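Ubiquitin-activating enzyme E1-like (Saccharomyces cerevisiae, PDB 3ONH) activates SMT3 (SUMO) in an ATP-dependent reaction as the Uba2 subunit of the E1 with AOS1, this chain being its ubiquitin-fold domain. Local coordinates at residues Pro36-Leu41 against Phe51-Glu56; Ile73-Asp78 against Arg86-Leu91; Lys19-Asp24 against Leu58-Leu63; Val27-Lys32 against Cys104-Val109. One frame throughout, in Å; residues are numbered along the deposited sequence.

Interaction 1 of 4, residues Pro36-Leu41 against Phe51-Glu56; sequences PQDISL and FDYDFE
Phe51 O receives the backbone N of Leu41 at 2.7 Å, in a nearly straight bond with 170° at the hydrogen. The CA of Ser40 makes a C-H...O approach to the same oxygen at 3.5 Å. The return bond, from Phe51 N to Leu41 O, is weak at 3.2 Å. Together the two bonds define an antiparallel hydrogen-bonded pair in the hairpin of strands 39-43 and 48-52. On one face of this pair Leu41 CB meets Phe51 CB at 4.1 Å. Both side chains also touch Val26 of helix 22-33, and the Phe51 ring, its CG anti to the backbone N (chi1 -179°), reaches obliquely to the CG2 of Ile39.

Beyond the Leu41-Phe51 pair, Ile39 O takes a C-H...O contact from Asp52 CA at 3.1 Å and also lies at the edge of the Tyr53 ring, near its plane. Asp38 crosses Tyr53 obliquely, with OD1 3.5 Å from the CB of Tyr53. The carboxylate of Asp52 instead serves its own loop, where OD2 accepts a weak bond from the N of Phe55 at 2.7 Å. The same loop closes on its backbone, Asp52 N bonding Phe55 O.

No salt bridge joins the two segments: backbone bonds fix the register and apolar carbons fill the buried face, so alignment here should depend little on the ionisation of the nearby acids.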
loop_
_atom_site.group_PDB
_atom_site.type_symbol
_atom_site.label_atom_id
_atom_site.label_comp_id
_atom_site.label_asym_id
_atom_site.label_seq_id
_atom_site.Cartn_x
_atom_site.Cartn_y
_atom_site.Cartn_z
ATOM N N PRO A 36 -9.529 8.137 -1.722
ATOM C CA PRO A 36 -10.441 8.712 -0.729
ATOM C C PRO A 36 -10.162 8.149 0.659
ATOM O O PRO A 36 -9.162 7.466 0.852
ATOM C CB PRO A 36 -11.815 8.237 -1.198
ATOM C CG PRO A 36 -11.599 7.631 -2.558
ATOM C CD PRO A 36 -10.203 7.150 -2.575
ATOM N N GLN A 37 -11.040 8.419 1.617
ATOM C CA GLN A 37 -10.822 7.919 2.967
ATOM C C GLN A 37 -11.060 6.421 3.075
ATOM O O GLN A 37 -10.252 5.698 3.643
ATOM C CB GLN A 37 -11.692 8.674 3.960
ATOM C CG GLN A 37 -11.500 10.160 3.855
ATOM C CD GLN A 37 -10.042 10.543 3.638
ATOM O OE1 GLN A 37 -9.311 10.819 4.590
ATOM N NE2 GLN A 37 -9.615 10.564 2.379
ATOM N N ASP A 38 -12.172 5.958 2.526
ATOM C CA ASP A 38 -12.491 4.541 2.554
ATOM C C ASP A 38 -11.690 3.794 1.506
ATOM O O ASP A 38 -11.886 3.992 0.310
ATOM C CB ASP A 38 -13.974 4.313 2.308
ATOM C CG ASP A 38 -14.845 4.873 3.406
ATOM O OD1 ASP A 38 -14.312 5.163 4.494
ATOM O OD2 ASP A 38 -16.070 5.015 3.178
ATOM N N ILE A 39 -10.818 2.909 1.969
ATOM C CA ILE A 39 -9.870 2.233 1.105
ATOM C C ILE A 39 -9.779 0.746 1.439
ATOM O O ILE A 39 -10.278 0.297 2.475
ATOM C CB ILE A 39 -8.481 2.882 1.247
ATOM C CG1 ILE A 39 -8.004 3.386 -0.104
ATOM C CG2 ILE A 39 -7.484 1.952 1.941
ATOM C CD1 ILE A 39 -8.900 4.437 -0.674
ATOM N N SER A 40 -9.152 -0.011 0.544
ATOM C CA SER A 40 -8.872 -1.423 0.782
ATOM C C SER A 40 -7.406 -1.703 0.495
ATOM O O SER A 40 -6.890 -1.300 -0.540
ATOM C CB SER A 40 -9.738 -2.303 -0.122
ATOM O OG SER A 40 -10.187 -3.449 0.574
ATOM N N LEU A 41 -6.743 -2.394 1.418
ATOM C CA LEU A 41 -5.354 -2.813 1.241
ATOM C C LEU A 41 -5.257 -4.325 1.391
ATOM O O LEU A 41 -5.484 -4.876 2.465
ATOM C CB LEU A 41 -4.439 -2.119 2.249
ATOM C CG LEU A 41 -2.932 -2.170 1.966
ATOM C CD1 LEU A 41 -2.201 -1.113 2.771
ATOM C CD2 LEU A 41 -2.349 -3.544 2.253
ATOM N N PHE A 51 -6.374 -4.580 5.476
ATOM C CA PHE A 51 -6.928 -3.340 5.990
ATOM C C PHE A 51 -8.019 -2.826 5.089
ATOM O O PHE A 51 -7.878 -2.822 3.871
ATOM C CB PHE A 51 -5.815 -2.293 6.099
ATOM C CG PHE A 51 -6.270 -0.978 6.655
ATOM C CD1 PHE A 51 -5.953 -0.612 7.954
ATOM C CD2 PHE A 51 -7.009 -0.104 5.877
ATOM C CE1 PHE A 51 -6.367 0.605 8.466
ATOM C CE2 PHE A 51 -7.429 1.110 6.384
ATOM C CZ PHE A 51 -7.106 1.466 7.680
ATOM N N ASP A 52 -9.133 -2.422 5.684
ATOM C CA ASP A 52 -10.106 -1.617 4.958
ATOM C C ASP A 52 -10.861 -0.706 5.922
ATOM O O ASP A 52 -10.523 -0.626 7.099
ATOM C CB ASP A 52 -11.030 -2.462 4.066
ATOM C CG ASP A 52 -12.082 -3.225 4.845
ATOM O OD1 ASP A 52 -12.980 -3.808 4.205
ATOM O OD2 ASP A 52 -12.024 -3.242 6.086
ATOM N N TYR A 53 -11.865 -0.011 5.416
ATOM C CA TYR A 53 -12.566 1.004 6.187
ATOM C C TYR A 53 -13.467 0.389 7.249
ATOM O O TYR A 53 -14.359 1.051 7.775
ATOM C CB TYR A 53 -13.429 1.812 5.243
ATOM C CG TYR A 53 -14.410 0.941 4.511
ATOM C CD1 TYR A 53 -15.736 0.861 4.916
ATOM C CD2 TYR A 53 -14.006 0.172 3.430
ATOM C CE1 TYR A 53 -16.636 0.057 4.250
ATOM C CE2 TYR A 53 -14.899 -0.638 2.757
ATOM C CZ TYR A 53 -16.212 -0.692 3.171
ATOM O OH TYR A 53 -17.103 -1.500 2.502
ATOM N N ASP A 54 -13.231 -0.876 7.560
ATOM C CA ASP A 54 -14.126 -1.625 8.420
ATOM C C ASP A 54 -13.295 -2.643 9.193
ATOM O O ASP A 54 -13.761 -3.266 10.149
ATOM C CB ASP A 54 -15.161 -2.330 7.553
ATOM C CG ASP A 54 -16.495 -2.474 8.238
ATOM O OD1 ASP A 54 -17.514 -2.562 7.518
ATOM O OD2 ASP A 54 -16.528 -2.500 9.488
ATOM N N PHE A 55 -12.051 -2.806 8.757
ATOM C CA PHE A 55 -11.112 -3.707 9.404
ATOM C C PHE A 55 -9.791 -2.980 9.554
ATOM O O PHE A 55 -8.895 -3.114 8.730
ATOM C CB PHE A 55 -10.943 -4.990 8.587
ATOM C CG PHE A 55 -9.961 -5.955 9.171
ATOM C CD1 PHE A 55 -10.225 -6.596 10.369
ATOM C CD2 PHE A 55 -8.774 -6.226 8.519
ATOM C CE1 PHE A 55 -9.320 -7.475 10.908
ATOM C CE2 PHE A 55 -7.869 -7.107 9.053
ATOM C CZ PHE A 55 -8.145 -7.737 10.251
ATOM N N GLU A 56 -9.693 -2.187 10.611
ATOM C CA GLU A 56 -8.494 -1.422 10.892
ATOM C C GLU A 56 -7.733 -2.026 12.070
ATOM O O GLU A 56 -6.846 -1.391 12.636
ATOM C CB GLU A 56 -8.885 0.023 11.181
ATOM C CG GLU A 56 -9.951 0.539 10.218
ATOM C CD GLU A 56 -10.292 2.000 10.436
ATOM O OE1 GLU A 56 -11.145 2.532 9.689
ATOM O OE2 GLU A 56 -9.709 2.618 11.352
#

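Interaction 2 of 4, residues Ile73-Asp78 against Arg86-Leu91; sequences IILFSD and RKAIEL
Leu91 is tied at both backbone ends to Ile74, whose N reaches Leu91 O at 2.8 Å, while Leu91 N returns a bond to Ile74 O. Glu90 and Phe76 come next after Leu91 in the surface they bury here. Phe76 and Ile89 form the second hydrogen-bonded pair, and there Phe76 CB meets Ile89 CG2 at 3.8 Å. With CG anti to the backbone N (chi1 -162°), the Phe76 ring is carried off toward helix 22-33. Between these two pairs Leu75 and Glu90 form a non-hydrogen-bonded pair on the other face: Glu90 presents CG to the CD1 of Leu75 at 3.5 Å, and its OE1 lies 3.3 Å from Ile73 CG2 while pairing with Arg7 in a salt bridge.

Toward the turn, Asp78 OD2 accepts Arg86 N at 3.0 Å on the anti side, 31° out of the carboxylate plane. Its OD1 accepts a hydrogen bond from the backbone N of Gly81, and a water links Asp78 N to Arg86 O. With an alanine in place of Asp78, the N-H groups of Arg86 and Gly81 would probably be left without this acceptor, and the turn could shift. The alternation of pairs marks the antiparallel beta hairpin of strands 73-78 and 84-95, with strand axes 155° apart.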
loop_
_atom_site.group_PDB
_atom_site.type_symbol
_atom_site.label_atom_id
_atom_site.label_comp_id
_atom_site.label_asym_id
_atom_site.label_seq_id
_atom_site.Cartn_x
_atom_site.Cartn_y
_atom_site.Cartn_z
ATOM N N ILE A 73 3.313 -8.190 -3.008
ATOM C CA ILE A 73 2.586 -7.271 -3.854
ATOM C C ILE A 73 1.326 -6.826 -3.121
ATOM O O ILE A 73 0.531 -7.652 -2.669
ATOM C CB ILE A 73 2.244 -7.919 -5.198
ATOM C CG1 ILE A 73 3.512 -8.052 -6.039
ATOM C CG2 ILE A 73 1.200 -7.100 -5.935
ATOM C CD1 ILE A 73 3.265 -8.417 -7.482
ATOM N N ILE A 74 1.164 -5.517 -2.981
ATOM C CA ILE A 74 0.007 -4.965 -2.296
ATOM C C ILE A 74 -0.948 -4.356 -3.302
ATOM O O ILE A 74 -0.522 -3.670 -4.223
ATOM C CB ILE A 74 0.428 -3.884 -1.286
ATOM C CG1 ILE A 74 1.309 -4.501 -0.209
ATOM C CG2 ILE A 74 -0.787 -3.247 -0.659
ATOM C CD1 ILE A 74 0.761 -5.781 0.332
ATOM N N LEU A 75 -2.240 -4.627 -3.139
ATOM C CA LEU A 75 -3.260 -4.022 -3.981
ATOM C C LEU A 75 -4.058 -3.006 -3.172
ATOM O O LEU A 75 -4.688 -3.350 -2.178
ATOM C CB LEU A 75 -4.198 -5.081 -4.558
ATOM C CG LEU A 75 -5.323 -4.535 -5.427
ATOM C CD1 LEU A 75 -4.784 -4.049 -6.763
ATOM C CD2 LEU A 75 -6.377 -5.593 -5.640
ATOM N N PHE A 76 -4.036 -1.756 -3.609
ATOM C CA PHE A 76 -4.621 -0.668 -2.847
ATOM C C PHE A 76 -5.786 -0.099 -3.635
ATOM O O PHE A 76 -5.587 0.446 -4.720
ATOM C CB PHE A 76 -3.563 0.408 -2.629
ATOM C CG PHE A 76 -3.879 1.358 -1.518
ATOM C CD1 PHE A 76 -3.354 1.162 -0.251
ATOM C CD2 PHE A 76 -4.684 2.458 -1.742
ATOM C CE1 PHE A 76 -3.634 2.042 0.779
ATOM C CE2 PHE A 76 -4.967 3.340 -0.719
ATOM C CZ PHE A 76 -4.446 3.132 0.545
ATOM N N SER A 77 -6.994 -0.231 -3.092
ATOM C CA SER A 77 -8.210 0.089 -3.822
ATOM C C SER A 77 -9.085 1.171 -3.188
ATOM O O SER A 77 -9.040 1.408 -1.981
ATOM C CB SER A 77 -9.058 -1.172 -4.003
ATOM O OG SER A 77 -8.354 -2.171 -4.708
ATOM N N ASP A 78 -9.900 1.797 -4.036
ATOM C CA ASP A 78 -10.883 2.810 -3.646
ATOM C C ASP A 78 -12.212 2.138 -3.291
ATOM O O ASP A 78 -12.808 1.443 -4.115
ATOM C CB ASP A 78 -11.052 3.810 -4.810
ATOM C CG ASP A 78 -12.277 4.720 -4.670
ATOM O OD1 ASP A 78 -13.276 4.330 -4.030
ATOM O OD2 ASP A 78 -12.246 5.833 -5.240
ATOM N N ARG A 86 -10.805 6.109 -7.857
ATOM C CA ARG A 86 -9.385 6.208 -8.141
ATOM C C ARG A 86 -8.930 4.816 -8.575
ATOM O O ARG A 86 -9.156 3.841 -7.870
ATOM C CB ARG A 86 -8.617 6.667 -6.897
ATOM C CG ARG A 86 -7.122 6.843 -7.106
ATOM C CD ARG A 86 -6.816 7.970 -8.076
ATOM N NE ARG A 86 -7.358 9.237 -7.606
ATOM C CZ ARG A 86 -7.285 10.370 -8.289
ATOM N NH1 ARG A 86 -6.694 10.385 -9.471
ATOM N NH2 ARG A 86 -7.808 11.481 -7.793
ATOM N N LYS A 87 -8.311 4.719 -9.744
ATOM C CA LYS A 87 -7.849 3.432 -10.249
ATOM C C LYS A 87 -6.972 2.714 -9.225
ATOM O O LYS A 87 -6.125 3.328 -8.594
ATOM C CB LYS A 87 -7.084 3.629 -11.554
ATOM C CG LYS A 87 -6.706 2.339 -12.261
ATOM C CD LYS A 87 -6.225 2.635 -13.672
ATOM C CE LYS A 87 -5.707 1.397 -14.374
ATOM N NZ LYS A 87 -5.060 1.763 -15.659
ATOM N N ALA A 88 -7.179 1.410 -9.070
ATOM C CA ALA A 88 -6.420 0.632 -8.097
ATOM C C ALA A 88 -4.960 0.566 -8.505
ATOM O O ALA A 88 -4.633 0.718 -9.676
ATOM C CB ALA A 88 -7.000 -0.775 -7.961
ATOM N N ILE A 89 -4.079 0.341 -7.538
ATOM C CA ILE A 89 -2.668 0.243 -7.841
ATOM C C ILE A 89 -2.068 -0.985 -7.166
ATOM O O ILE A 89 -2.395 -1.295 -6.027
ATOM C CB ILE A 89 -1.933 1.521 -7.415
ATOM C CG1 ILE A 89 -0.460 1.455 -7.818
ATOM C CG2 ILE A 89 -2.066 1.741 -5.916
ATOM C CD1 ILE A 89 0.313 2.726 -7.531
ATOM N N GLU A 90 -1.215 -1.696 -7.896
ATOM C CA GLU A 90 -0.489 -2.828 -7.347
ATOM C C GLU A 90 0.932 -2.393 -7.101
ATOM O O GLU A 90 1.653 -2.055 -8.038
ATOM C CB GLU A 90 -0.493 -4.014 -8.308
ATOM C CG GLU A 90 -1.762 -4.852 -8.264
ATOM C CD GLU A 90 -1.539 -6.279 -8.755
ATOM O OE1 GLU A 90 -0.372 -6.719 -8.786
ATOM O OE2 GLU A 90 -2.525 -6.962 -9.107
ATOM N N LEU A 91 1.328 -2.394 -5.837
ATOM C CA LEU A 91 2.664 -1.967 -5.453
ATOM C C LEU A 91 3.538 -3.141 -5.016
ATOM O O LEU A 91 3.207 -3.875 -4.082
ATOM C CB LEU A 91 2.593 -0.908 -4.348
ATOM C CG LEU A 91 1.950 0.422 -4.748
ATOM C CD1 LEU A 91 1.569 1.220 -3.537
ATOM C CD2 LEU A 91 2.886 1.211 -5.630
HETATM O O HOH W 1 -9.496 1.422 -6.903
#

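Interaction 3 of 4, residues Lys19-Asp24 against Leu58-Leu63; sequences KMKLSD and LNDRTL
Leu22 sends CG anti to its own N (chi1 -180°) and then bends at chi2 (55°), which lays CD2 against Leu58: 3.7 Å from its CB and 3.2 Å from its O. Leu63, whose CG stands beside its backbone N, meets Met20 from the other end of the segment, CG to CB at 4.0 Å. Between these apolar pairs the backbones are bonded. Leu22 N donates to Arg61 O at 2.9 Å, and Leu63 N gives a weak bond to Met20 O.

Ser23 N meets Asn59 O at 3.1 Å, in the carbonyl plane and on a lone pair. The Asn59 amide folds back over Ser23, OD1 standing 3.2 Å from CB, and also touches the Phe51 ring. With an alanine in place of Asn59, Ser23 CB and the Phe51 ring would probably lose this cover, although the backbone bond from Ser23 N could persist. Lys21 runs side by side with Asp60, NZ 4.1 Å from OD1, too far for a salt bridge.

Lys21 is the N-cap residue, so Leu22 N and Ser23 N are first-turn amides that lack acceptors within the helix. The loop carbonyls of Arg61 and Asn59 supply them: a type I turn, Leu58 to Arg61, docks on the N-terminus of helix 22-33.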
loop_
_atom_site.group_PDB
_atom_site.type_symbol
_atom_site.label_atom_id
_atom_site.label_comp_id
_atom_site.label_asym_id
_atom_site.label_seq_id
_atom_site.Cartn_x
_atom_site.Cartn_y
_atom_site.Cartn_z
ATOM N N LYS A 19 9.748 -1.156 11.004
ATOM C CA LYS A 19 9.315 -0.070 11.881
ATOM C C LYS A 19 8.055 0.630 11.396
ATOM O O LYS A 19 7.332 1.230 12.186
ATOM C CB LYS A 19 10.420 0.966 12.050
ATOM C CG LYS A 19 10.698 1.771 10.795
ATOM C CD LYS A 19 11.787 2.801 11.040
ATOM C CE LYS A 19 12.970 2.154 11.738
ATOM N NZ LYS A 19 14.095 3.104 12.030
ATOM N N MET A 20 7.803 0.551 10.094
ATOM C CA MET A 20 6.687 1.240 9.474
ATOM C C MET A 20 5.368 0.643 9.947
ATOM O O MET A 20 5.133 -0.555 9.792
ATOM C CB MET A 20 6.793 1.113 7.956
ATOM C CG MET A 20 6.847 2.428 7.201
ATOM S SD MET A 20 5.299 3.334 7.295
ATOM C CE MET A 20 5.469 4.447 5.903
ATOM N N LYS A 21 4.511 1.472 10.534
ATOM C CA LYS A 21 3.216 1.005 11.013
ATOM C C LYS A 21 2.238 0.975 9.863
ATOM O O LYS A 21 2.345 1.766 8.927
ATOM C CB LYS A 21 2.689 1.888 12.146
ATOM C CG LYS A 21 3.280 1.564 13.505
ATOM C CD LYS A 21 3.298 2.793 14.401
ATOM C CE LYS A 21 1.959 3.527 14.381
ATOM N NZ LYS A 21 1.957 4.712 15.289
ATOM N N LEU A 22 1.295 0.042 9.933
ATOM C CA LEU A 22 0.312 -0.145 8.883
ATOM C C LEU A 22 -0.525 1.114 8.696
ATOM O O LEU A 22 -0.765 1.555 7.570
ATOM C CB LEU A 22 -0.582 -1.332 9.226
ATOM C CG LEU A 22 -1.666 -1.672 8.216
ATOM C CD1 LEU A 22 -1.044 -1.884 6.849
ATOM C CD2 LEU A 22 -2.424 -2.903 8.660
ATOM N N SER A 23 -0.960 1.692 9.808
ATOM C CA SER A 23 -1.762 2.905 9.761
ATOM C C SER A 23 -1.043 3.999 8.985
ATOM O O SER A 23 -1.656 4.714 8.194
ATOM C CB SER A 23 -2.089 3.389 11.177
ATOM O OG SER A 23 -0.918 3.494 11.967
ATOM N N ASP A 24 0.259 4.127 9.216
ATOM C CA ASP A 24 1.047 5.146 8.539
ATOM C C ASP A 24 1.221 4.818 7.062
ATOM O O ASP A 24 1.218 5.705 6.216
ATOM C CB ASP A 24 2.403 5.326 9.222
ATOM C CG ASP A 24 2.292 6.073 10.533
ATOM O OD1 ASP A 24 1.306 6.812 10.712
ATOM O OD2 ASP A 24 3.191 5.923 11.384
ATOM N N LEU A 58 -5.391 -4.175 12.476
ATOM C CA LEU A 58 -3.936 -4.328 12.446
ATOM C C LEU A 58 -3.261 -2.967 12.284
ATOM O O LEU A 58 -2.123 -2.866 11.832
ATOM C CB LEU A 58 -3.537 -5.259 11.311
ATOM C CG LEU A 58 -4.078 -6.688 11.388
ATOM C CD1 LEU A 58 -3.912 -7.353 10.031
ATOM C CD2 LEU A 58 -3.363 -7.466 12.475
ATOM N N ASN A 59 -3.992 -1.927 12.662
ATOM C CA ASN A 59 -3.555 -0.543 12.548
ATOM C C ASN A 59 -2.176 -0.300 13.142
ATOM O O ASN A 59 -1.356 0.424 12.572
ATOM C CB ASN A 59 -4.563 0.347 13.275
ATOM C CG ASN A 59 -4.705 1.704 12.645
ATOM O OD1 ASN A 59 -4.908 1.825 11.437
ATOM N ND2 ASN A 59 -4.614 2.745 13.464
ATOM N N ASP A 60 -1.928 -0.911 14.295
ATOM C CA ASP A 60 -0.746 -0.613 15.091
ATOM C C ASP A 60 0.415 -1.590 14.867
ATOM O O ASP A 60 1.459 -1.472 15.501
ATOM C CB ASP A 60 -1.117 -0.568 16.573
ATOM C CG ASP A 60 -0.374 0.516 17.323
ATOM O OD1 ASP A 60 -0.241 1.626 16.761
ATOM O OD2 ASP A 60 0.076 0.262 18.462
ATOM N N ARG A 61 0.226 -2.545 13.963
ATOM C CA ARG A 61 1.252 -3.527 13.631
ATOM C C ARG A 61 2.176 -2.957 12.563
ATOM O O ARG A 61 1.739 -2.168 11.732
ATOM C CB ARG A 61 0.571 -4.780 13.084
ATOM C CG ARG A 61 1.026 -6.092 13.688
ATOM C CD ARG A 61 0.386 -6.338 15.036
ATOM N NE ARG A 61 1.192 -5.787 16.111
ATOM C CZ ARG A 61 2.191 -6.439 16.696
ATOM N NH1 ARG A 61 2.498 -7.669 16.307
ATOM N NH2 ARG A 61 2.883 -5.864 17.667
ATOM N N THR A 62 3.449 -3.349 12.571
ATOM C CA THR A 62 4.361 -2.932 11.505
ATOM C C THR A 62 4.211 -3.858 10.312
ATOM O O THR A 62 3.542 -4.886 10.403
ATOM C CB THR A 62 5.819 -2.967 11.942
ATOM O OG1 THR A 62 6.198 -4.325 12.200
ATOM C CG2 THR A 62 6.013 -2.125 13.183
ATOM N N LEU A 63 4.846 -3.502 9.201
ATOM C CA LEU A 63 4.633 -4.221 7.949
ATOM C C LEU A 63 5.163 -5.653 8.008
ATOM O O LEU A 63 4.568 -6.572 7.451
ATOM C CB LEU A 63 5.272 -3.473 6.780
ATOM C CG LEU A 63 4.753 -2.069 6.509
ATOM C CD1 LEU A 63 5.300 -1.570 5.181
ATOM C CD2 LEU A 63 3.251 -2.089 6.493
HETATM O O HOH W 2 -1.255 3.220 14.370
#

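Interaction 4 of 4, residues Val27-Lys32 against Cys104-Val109; sequences VLIREK and CSLPDV
Leu106 CD1 is the centre of the first shell, touching Leu28 CD2 at 3.6 Å and Ile29 CG1 at 3.9 Å. Leu28 and Leu106 approach tip to tip, whereas Ile29 crosses Leu106 at about a right angle, and Lys32 CB closes in on the same methyl from one turn further along the helix. The other branch of Leu28, CD1, rests on Cys104 SG at 3.9 Å.

Lys32 also supplies the polar part. Its CG is anti to the backbone N (chi1 169°) and the chain bends at chi2 (80°), taking the amine past Pro107 O to Asp108. There NZ lies 3.1 Å from OD1 in a salt bridge. The amine sits above the carboxylate plane, 53° out of it, so the pairing is not a straight in-plane one; both residues are at the surface, where solvent would be expected to weaken the attraction.

Further out, the partners are positioned by the sheet and by the helix end. Ser105 is bonded through its backbone to Lys11, which places Cys104 and Leu106 along strand 6-12, where Leu106 also packs on Ile10. Pro107 O takes the hydroxyl of Tyr33, and Ile29 continues inward to Leu91 of strand 84-95. A helix laid over one face of a mixed sheet in this way is the core of the ubiquitin-like beta-grasp fold, and here strand 104-105 and the segment after it run along strand 6-12, with Leu106 packed between helix 22-33 and Ile10.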
loop_
_atom_site.group_PDB
_atom_site.type_symbol
_atom_site.label_atom_id
_atom_site.label_comp_id
_atom_site.label_asym_id
_atom_site.label_seq_id
_atom_site.Cartn_x
_atom_site.Cartn_y
_atom_site.Cartn_z
ATOM N N VAL A 27 -2.076 5.872 5.180
ATOM C CA VAL A 27 -2.123 7.312 4.978
ATOM C C VAL A 27 -1.194 7.731 3.837
ATOM O O VAL A 27 -1.588 8.492 2.951
ATOM C CB VAL A 27 -1.711 8.061 6.259
ATOM C CG1 VAL A 27 -1.865 9.557 6.065
ATOM C CG2 VAL A 27 -2.545 7.589 7.439
ATOM N N LEU A 28 0.027 7.204 3.863
ATOM C CA LEU A 28 1.059 7.502 2.874
ATOM C C LEU A 28 0.582 7.223 1.458
ATOM O O LEU A 28 0.717 8.053 0.564
ATOM C CB LEU A 28 2.281 6.632 3.151
ATOM C CG LEU A 28 3.681 7.169 2.857
ATOM C CD1 LEU A 28 4.664 6.014 2.843
ATOM C CD2 LEU A 28 3.727 7.917 1.542
ATOM N N ILE A 29 0.044 6.031 1.245
ATOM C CA ILE A 29 -0.372 5.639 -0.092
ATOM C C ILE A 29 -1.617 6.405 -0.521
ATOM O O ILE A 29 -1.731 6.854 -1.660
ATOM C CB ILE A 29 -0.614 4.131 -0.167
ATOM C CG1 ILE A 29 0.685 3.389 0.158
ATOM C CG2 ILE A 29 -1.128 3.753 -1.540
ATOM C CD1 ILE A 29 0.530 1.899 0.272
ATOM N N ARG A 30 -2.552 6.568 0.403
ATOM C CA ARG A 30 -3.770 7.300 0.107
ATOM C C ARG A 30 -3.465 8.727 -0.334
ATOM O O ARG A 30 -3.956 9.180 -1.359
ATOM C CB ARG A 30 -4.699 7.323 1.317
ATOM C CG ARG A 30 -6.000 8.070 1.075
ATOM C CD ARG A 30 -6.681 8.426 2.384
ATOM N NE ARG A 30 -7.289 7.272 3.036
ATOM C CZ ARG A 30 -7.012 6.876 4.276
ATOM N NH1 ARG A 30 -6.120 7.535 5.005
ATOM N NH2 ARG A 30 -7.625 5.814 4.786
ATOM N N GLU A 31 -2.659 9.443 0.439
ATOM C CA GLU A 31 -2.384 10.843 0.119
ATOM C C GLU A 31 -1.538 10.996 -1.147
ATOM O O GLU A 31 -1.796 11.866 -1.974
ATOM C CB GLU A 31 -1.717 11.548 1.299
ATOM C CG GLU A 31 -2.513 11.460 2.599
ATOM C CD GLU A 31 -3.442 12.652 2.815
ATOM O OE1 GLU A 31 -4.184 12.657 3.825
ATOM O OE2 GLU A 31 -3.424 13.589 1.981
ATOM N N LYS A 32 -0.535 10.139 -1.297
ATOM C CA LYS A 32 0.369 10.209 -2.440
ATOM C C LYS A 32 -0.359 10.075 -3.776
ATOM O O LYS A 32 -0.052 10.806 -4.719
ATOM C CB LYS A 32 1.482 9.161 -2.311
ATOM C CG LYS A 32 2.327 8.953 -3.560
ATOM C CD LYS A 32 3.389 10.023 -3.733
ATOM C CE LYS A 32 4.320 9.688 -4.897
ATOM N NZ LYS A 32 5.406 10.685 -5.065
ATOM N N CYS A 104 11.672 4.802 2.540
ATOM C CA CYS A 104 10.429 4.240 2.048
ATOM C C CYS A 104 9.989 5.083 0.880
ATOM O O CYS A 104 9.233 6.034 1.041
ATOM C CB CYS A 104 9.346 4.242 3.118
ATOM S SG CYS A 104 7.754 3.629 2.515
ATOM N N SER A 105 10.478 4.736 -0.302
ATOM C CA SER A 105 10.258 5.554 -1.480
ATOM C C SER A 105 9.104 5.019 -2.323
ATOM O O SER A 105 9.216 3.956 -2.916
ATOM C CB SER A 105 11.537 5.593 -2.311
ATOM O OG SER A 105 11.504 6.633 -3.268
ATOM N N LEU A 106 7.997 5.757 -2.376
ATOM C CA LEU A 106 6.872 5.363 -3.212
ATOM C C LEU A 106 7.078 5.807 -4.655
ATOM O O LEU A 106 7.561 6.903 -4.916
ATOM C CB LEU A 106 5.551 5.932 -2.681
ATOM C CG LEU A 106 5.016 5.410 -1.343
ATOM C CD1 LEU A 106 3.525 5.670 -1.219
ATOM C CD2 LEU A 106 5.284 3.941 -1.194
ATOM N N PRO A 107 6.693 4.953 -5.604
ATOM C CA PRO A 107 6.871 5.271 -7.021
ATOM C C PRO A 107 5.994 6.432 -7.491
ATOM O O PRO A 107 4.832 6.557 -7.086
ATOM C CB PRO A 107 6.440 3.978 -7.716
ATOM C CG PRO A 107 5.505 3.331 -6.752
ATOM C CD PRO A 107 6.104 3.619 -5.407
ATOM N N ASP A 108 6.548 7.272 -8.352
ATOM C CA ASP A 108 5.745 8.297 -9.004
ATOM C C ASP A 108 5.004 7.696 -10.187
ATOM O O ASP A 108 5.561 7.534 -11.270
ATOM C CB ASP A 108 6.596 9.499 -9.400
ATOM C CG ASP A 108 6.894 10.399 -8.213
ATOM O OD1 ASP A 108 6.125 11.358 -7.994
ATOM O OD2 ASP A 108 7.874 10.134 -7.483
ATOM N N VAL A 109 3.743 7.342 -9.940
ATOM C CA VAL A 109 2.888 6.680 -10.917
ATOM C C VAL A 109 1.651 7.534 -11.189
ATOM O O VAL A 109 1.205 8.288 -10.326
ATOM C CB VAL A 109 2.407 5.309 -10.394
ATOM C CG1 VAL A 109 1.442 4.671 -11.380
ATOM C CG2 VAL A 109 3.581 4.399 -10.118
#

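Overall arrangement
Interactions 1 and 2 are neighbours in one mixed sheet, centres about 12 Å apart, where strand 39-43 pairs with strand 73-78 through Ser40 and Ser77. Interactions 3 and 4 share helix 22-33: the first binds its N-terminus, the second its flank, and Met20 touches Leu28 between them. Ile29 and Phe76 join interaction 4 to interaction 2, centres about 11 Å apart, whereas interactions 2 and 3, centres about 18 Å apart, do not touch. Along the chain, interaction 1 falls within interaction 3, interaction 2 follows both, and interaction 4 encloses interactions 1 and 2 and crosses interaction 3. The result is a self-contained ubiquitin-fold domain, in the E1 probably the part that meets the E2 Ubc9.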